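Local coordinates for protein SVS_variant_AS1 (Streptomyces sp. CWA1, PDB 6TJA) that probably cyclises geranylgeranyl diphosphate to the diterpene spiroviolene, as an engineered ancestral variant of a class I, metal-dependent bacterial terpene cyclase, at residues Arg109-Arg112 and Ala113-Ala116; Gln131-Ala134 and Arg135-Ser139. One frame throughout, in Å; residues are numbered along the deposited sequence.

Overall arrangement
Contacts 1 and 2 are successive one-helix contacts: contact 1 closes helix 100-115 at its C-terminal end, and contact 2 lies on helix 126-140, the next helix in the chain. Their centres are about 12 Å apart, and each centre is about 20 Å from the centre of the chain, on the same side of it. They meet directly where the NH2 of R138 reaches the O of L114 at 3.2 Å, a probable hydrogen bond to the last turn of helix 100-115, while Q131 NE2 lies 3.5 Å from A113 O. Both belong to the metal-binding terpene synthase part of the chain, where they pack against other helices and, for contact 1, against the second subunit.

Contact 1: residues Arg109-Arg112 and Ala113-Ala116; sequences RVQR and ALEA
Q111 and E115, one turn apart, are joined by a nearly straight hydrogen bond: Q111 NE2 lies 2.8 Å from E115 OE2, with an N-H...O angle of 171°. The acceptor is almost in the amide plane, whereas the donor meets E115 OE2 on the anti side, somewhat out of the carboxylate plane, which is turned 77° from the amide. Q111 reaches it because CG is anti to the backbone N (chi1 -177°) and the chain then bends at chi2. Nearby, A116 CB sits over a face of the R112 guanidinium, 3.9 Å from R112 NE. Beneath the side chains, A113 N bonds R109 O and L114 N bonds V110 O. The last such i to i+4 bond, from A116 N to R112 O, is 2.8 Å long, and at A116 helical phi/psi ends. Further out, H153 binds Q111 OE1, V150 O accepts NE2, R147 forms a salt bridge with E115 OE1, and E218 of the second subunit forms one with R112. A leucine at Q111 would probably leave E115 OE2 and H153 ND1 without their amide partner. This is the C-terminal turn of an alpha helix, packed between helices in the all-helical terpene synthase fold and bordering the second subunit.

Contact 2: residues Gln131-Ala134 and Arg135-Ser139; sequences QDIA and RRFRS
D132 holds two arginines of the following turn in a salt-bridge network, one carboxylate oxygen to each. D132 OD1 lies 2.5 Å from R135 NH2, a short distance whose exact value carries little weight, and D132 OD2 lies 2.9 Å from R136 NE. Both donors approach from above the carboxylate plane, about 40° out of it, yet each oxygen lies close to the plane of its guanidinium. Bending at chi3 (46°) turns R135 back to lie alongside D132, while the extended chain of R136 crosses the aspartate at an angle. The two positive charges probably stabilise the ionised carboxylate, and W35 gives OD2 a further hydrogen bond. A134 takes part through both backbone and side chain: A134 O accepts R138 N at 3.0 Å, and A134 CB rests 3.7 Å from R138 NH1. I133 lays CG2 over one face of the F137 ring, 3.9 Å from the centroid, a CH-pi contact on the buried side. The i to i+4 bonds of a regular helix run underneath, as from R136 N to D132 O at 3.0 Å. Helix 126-140 thus turns I133 and R136 against W35 of helix 25-38; helix 70-91 receives I133 at W82 and F137 at A75. F137 also meets F149 of helix 143-169 edge-to-face.

Contact 1: residues Arg109-Arg112 and Ala113-Ala116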
ATOM      1  N   ARG A 109      -7.322   5.964   8.835  1.00 27.56           N
ATOM      2  CA  ARG A 109      -6.883   6.442  10.181  1.00 31.38           C
ATOM      3  C   ARG A 109      -5.880   5.431  10.764  1.00 30.74           C
ATOM      4  O   ARG A 109      -4.838   5.858  11.232  1.00 30.72           O
ATOM      5  CB  ARG A 109      -8.061   6.725  11.121  1.00 33.68           C
ATOM      6  CG  ARG A 109      -8.909   7.941  10.739  1.00 42.59           C
ATOM      7  CD  ARG A 109      -9.943   8.432  11.752  1.00 41.32           C
ATOM      8  NE  ARG A 109     -10.609   7.313  12.386  1.00 50.07           N
ATOM      9  CZ  ARG A 109     -11.781   6.773  12.003  1.00 61.91           C
ATOM     10  NH1 ARG A 109     -12.468   7.278  10.984  1.00 57.78           N
ATOM     11  NH2 ARG A 109     -12.267   5.727  12.664  1.00 57.07           N
ATOM     12  N   VAL A 110      -6.158   4.128  10.697  1.00 29.85           N
ATOM     13  CA  VAL A 110      -5.262   3.084  11.272  1.00 29.64           C
ATOM     14  C   VAL A 110      -3.929   3.076  10.501  1.00 30.01           C
ATOM     15  O   VAL A 110      -2.853   3.096  11.145  1.00 26.51           O
ATOM     16  CB  VAL A 110      -5.956   1.715  11.269  1.00 28.33           C
ATOM     17  CG1 VAL A 110      -5.025   0.591  11.670  1.00 30.41           C
ATOM     18  CG2 VAL A 110      -7.155   1.752  12.181  1.00 29.61           C
ATOM     19  N   GLN A 111      -3.993   3.064   9.172  1.00 25.92           N
ATOM     20  CA  GLN A 111      -2.771   3.058   8.347  1.00 26.93           C
ATOM     21  C   GLN A 111      -1.922   4.300   8.722  1.00 26.46           C
ATOM     22  O   GLN A 111      -0.735   4.130   8.999  1.00 24.06           O
ATOM     23  CB  GLN A 111      -3.138   2.881   6.874  1.00 23.93           C
ATOM     24  CG  GLN A 111      -1.928   2.800   5.965  1.00 23.11           C
ATOM     25  CD  GLN A 111      -1.068   1.567   6.122  1.00 24.17           C
ATOM     26  OE1 GLN A 111      -1.553   0.465   6.450  1.00 24.79           O
ATOM     27  NE2 GLN A 111       0.223   1.740   5.835  1.00 22.30           N
ATOM     28  N   ARG A 112      -2.514   5.484   8.837  1.00 26.77           N
ATOM     29  CA  ARG A 112      -1.766   6.722   9.166  1.00 26.77           C
ATOM     30  C   ARG A 112      -1.085   6.587  10.535  1.00 26.32           C
ATOM     31  O   ARG A 112       0.103   6.924  10.627  1.00 25.71           O
ATOM     32  CB  ARG A 112      -2.662   7.957   9.087  1.00 26.86           C
ATOM     33  CG  ARG A 112      -1.903   9.264   9.297  1.00 26.80           C
ATOM     34  CD  ARG A 112      -0.912   9.515   8.178  1.00 27.64           C
ATOM     35  NE  ARG A 112       0.029  10.588   8.430  1.00 26.90           N
ATOM     36  CZ  ARG A 112       1.168  10.769   7.766  1.00 31.35           C
ATOM     37  NH1 ARG A 112       1.512   9.941   6.791  1.00 31.17           N
ATOM     38  NH2 ARG A 112       1.942  11.809   8.053  1.00 31.67           N
ATOM     39  N   ALA A 113      -1.778   6.053  11.534  1.00 28.41           N
ATOM     40  CA  ALA A 113      -1.249   5.793  12.898  1.00 28.24           C
ATOM     41  C   ALA A 113      -0.005   4.902  12.846  1.00 30.21           C
ATOM     42  O   ALA A 113       0.927   5.120  13.668  1.00 28.70           O
ATOM     43  CB  ALA A 113      -2.324   5.160  13.743  1.00 29.02           C
ATOM     44  N   LEU A 114       0.001   3.918  11.940  1.00 29.45           N
ATOM     45  CA  LEU A 114       1.134   2.968  11.759  1.00 30.19           C
ATOM     46  C   LEU A 114       2.360   3.725  11.225  1.00 30.73           C
ATOM     47  O   LEU A 114       3.461   3.361  11.618  1.00 29.50           O
ATOM     48  CB  LEU A 114       0.714   1.847  10.804  1.00 28.54           C
ATOM     49  CG  LEU A 114       1.796   0.830  10.461  1.00 30.55           C
ATOM     50  CD1 LEU A 114       2.363   0.162  11.723  1.00 29.90           C
ATOM     51  CD2 LEU A 114       1.256  -0.225   9.495  1.00 31.45           C
ATOM     52  N   GLU A 115       2.148   4.731  10.371  1.00 28.30           N
ATOM     53  CA  GLU A 115       3.213   5.467   9.649  1.00 31.10           C
ATOM     54  C   GLU A 115       3.640   6.732  10.407  1.00 31.31           C
ATOM     55  O   GLU A 115       4.747   7.189  10.156  1.00 34.81           O
ATOM     56  CB  GLU A 115       2.723   5.872   8.257  1.00 30.55           C
ATOM     57  CG  GLU A 115       2.423   4.665   7.397  1.00 31.36           C
ATOM     58  CD  GLU A 115       2.246   4.881   5.909  1.00 33.21           C
ATOM     59  OE1 GLU A 115       3.063   5.615   5.310  1.00 34.85           O
ATOM     60  OE2 GLU A 115       1.325   4.241   5.343  1.00 31.04           O
ATOM     61  N   ALA A 116       2.799   7.238  11.275  1.00 30.62           N
ATOM     62  CA  ALA A 116       3.059   8.448  12.010  1.00 34.50           C
ATOM     63  C   ALA A 116       2.843   8.274  13.488  1.00 34.42           C
ATOM     64  O   ALA A 116       1.754   8.169  13.924  1.00 38.43           O
ATOM     65  CB  ALA A 116       2.163   9.533  11.489  1.00 33.94           C
TER

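Contact 2: residues Gln131-Ala134 and Arg135-Ser139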
ATOM      1  N   GLN A 131       0.324   1.202  17.617  1.00 28.86           N
ATOM      2  CA  GLN A 131       1.431   2.194  17.666  1.00 29.15           C
ATOM      3  C   GLN A 131       2.574   1.659  18.537  1.00 28.31           C
ATOM      4  O   GLN A 131       3.744   2.009  18.247  1.00 30.84           O
ATOM      5  CB  GLN A 131       0.920   3.552  18.135  1.00 29.51           C
ATOM      6  CG  GLN A 131       0.161   4.298  17.048  1.00 31.27           C
ATOM      7  CD  GLN A 131      -0.180   5.700  17.477  1.00 29.99           C
ATOM      8  OE1 GLN A 131      -0.766   5.890  18.529  1.00 38.19           O
ATOM      9  NE2 GLN A 131       0.173   6.679  16.656  1.00 28.96           N
ATOM     10  N   ASP A 132       2.244   0.882  19.567  1.00 29.01           N
ATOM     11  CA  ASP A 132       3.220   0.235  20.473  1.00 32.36           C
ATOM     12  C   ASP A 132       3.984  -0.825  19.674  1.00 32.40           C
ATOM     13  O   ASP A 132       5.225  -0.825  19.696  1.00 30.31           O
ATOM     14  CB  ASP A 132       2.526  -0.427  21.664  1.00 35.89           C
ATOM     15  CG  ASP A 132       3.527  -1.008  22.654  1.00 36.89           C
ATOM     16  OD1 ASP A 132       4.264  -0.219  23.302  1.00 37.12           O
ATOM     17  OD2 ASP A 132       3.618  -2.226  22.709  1.00 39.71           O
ATOM     18  N   ILE A 133       3.248  -1.671  18.946  1.00 32.32           N
ATOM     19  CA  ILE A 133       3.852  -2.659  18.019  1.00 29.00           C
ATOM     20  C   ILE A 133       4.772  -1.892  17.079  1.00 27.62           C
ATOM     21  O   ILE A 133       5.929  -2.276  16.985  1.00 26.49           O
ATOM     22  CB  ILE A 133       2.803  -3.470  17.250  1.00 29.82           C
ATOM     23  CG1 ILE A 133       2.023  -4.401  18.178  1.00 29.38           C
ATOM     24  CG2 ILE A 133       3.475  -4.227  16.115  1.00 29.11           C
ATOM     25  CD1 ILE A 133       0.658  -4.814  17.633  1.00 28.01           C
ATOM     26  N   ALA A 134       4.286  -0.832  16.434  1.00 28.30           N
ATOM     27  CA  ALA A 134       5.085  -0.052  15.459  1.00 29.32           C
ATOM     28  C   ALA A 134       6.367   0.470  16.116  1.00 28.94           C
ATOM     29  O   ALA A 134       7.409   0.442  15.448  1.00 29.88           O
ATOM     30  CB  ALA A 134       4.285   1.080  14.881  1.00 28.75           C
ATOM     31  N   ARG A 135       6.282   0.954  17.359  1.00 32.88           N
ATOM     32  CA  ARG A 135       7.433   1.534  18.099  1.00 35.60           C
ATOM     33  C   ARG A 135       8.477   0.419  18.274  1.00 31.80           C
ATOM     34  O   ARG A 135       9.683   0.638  17.979  1.00 30.96           O
ATOM     35  CB  ARG A 135       6.959   2.130  19.430  1.00 40.62           C
ATOM     36  CG  ARG A 135       8.092   2.715  20.270  1.00 51.60           C
ATOM     37  CD  ARG A 135       7.731   2.964  21.728  1.00 55.22           C
ATOM     38  NE  ARG A 135       7.028   1.835  22.342  1.00 59.05           N
ATOM     39  CZ  ARG A 135       7.569   0.656  22.684  1.00 56.09           C
ATOM     40  NH1 ARG A 135       8.854   0.391  22.467  1.00 51.10           N
ATOM     41  NH2 ARG A 135       6.796  -0.266  23.238  1.00 51.32           N
ATOM     42  N   ARG A 136       8.018  -0.766  18.666  1.00 30.27           N
ATOM     43  CA  ARG A 136       8.892  -1.961  18.759  1.00 32.93           C
ATOM     44  C   ARG A 136       9.593  -2.187  17.411  1.00 30.29           C
ATOM     45  O   ARG A 136      10.820  -2.349  17.410  1.00 30.13           O
ATOM     46  CB  ARG A 136       8.071  -3.168  19.215  1.00 34.68           C
ATOM     47  CG  ARG A 136       7.620  -3.067  20.665  1.00 34.16           C
ATOM     48  CD  ARG A 136       6.567  -4.080  21.052  1.00 36.21           C
ATOM     49  NE  ARG A 136       6.059  -3.840  22.410  1.00 39.61           N
ATOM     50  CZ  ARG A 136       6.423  -4.506  23.502  1.00 36.37           C
ATOM     51  NH1 ARG A 136       7.314  -5.482  23.472  1.00 37.40           N
ATOM     52  NH2 ARG A 136       5.885  -4.182  24.651  1.00 40.59           N
ATOM     53  N   PHE A 137       8.859  -2.200  16.298  1.00 27.63           N
ATOM     54  CA  PHE A 137       9.417  -2.535  14.961  1.00 25.67           C
ATOM     55  C   PHE A 137      10.496  -1.522  14.623  1.00 26.05           C
ATOM     56  O   PHE A 137      11.498  -1.923  14.062  1.00 30.76           O
ATOM     57  CB  PHE A 137       8.337  -2.553  13.882  1.00 25.18           C
ATOM     58  CG  PHE A 137       7.437  -3.760  13.890  1.00 23.94           C
ATOM     59  CD1 PHE A 137       7.542  -4.733  14.866  1.00 25.99           C
ATOM     60  CD2 PHE A 137       6.462  -3.901  12.923  1.00 23.67           C
ATOM     61  CE1 PHE A 137       6.711  -5.844  14.850  1.00 27.47           C
ATOM     62  CE2 PHE A 137       5.650  -5.020  12.894  1.00 25.76           C
ATOM     63  CZ  PHE A 137       5.780  -5.993  13.854  1.00 26.63           C
ATOM     64  N   ARG A 138      10.301  -0.258  14.980  1.00 27.15           N
ATOM     65  CA  ARG A 138      11.272   0.821  14.661  1.00 30.30           C
ATOM     66  C   ARG A 138      12.481   0.736  15.605  1.00 30.96           C
ATOM     67  O   ARG A 138      13.521   1.216  15.206  1.00 29.10           O
ATOM     68  CB  ARG A 138      10.617   2.203  14.771  1.00 31.66           C
ATOM     69  CG  ARG A 138       9.574   2.472  13.695  1.00 33.71           C
ATOM     70  CD  ARG A 138       9.176   3.932  13.576  1.00 34.72           C
ATOM     71  NE  ARG A 138       8.379   4.078  12.371  1.00 41.00           N
ATOM     72  CZ  ARG A 138       7.040   4.014  12.296  1.00 38.37           C
ATOM     73  NH1 ARG A 138       6.295   3.833  13.379  1.00 32.69           N
ATOM     74  NH2 ARG A 138       6.462   4.178  11.117  1.00 39.79           N
ATOM     75  N   SER A 139      12.341   0.159  16.800  1.00 35.95           N
ATOM     76  CA  SER A 139      13.446   0.045  17.798  1.00 43.39           C
ATOM     77  C   SER A 139      14.539  -0.890  17.265  1.00 45.26           C
ATOM     78  O   SER A 139      15.696  -0.582  17.526  1.00 45.35           O
ATOM     79  CB  SER A 139      12.973  -0.382  19.176  1.00 43.54           C
ATOM     80  OG  SER A 139      12.504  -1.730  19.191  1.00 46.24           O
TER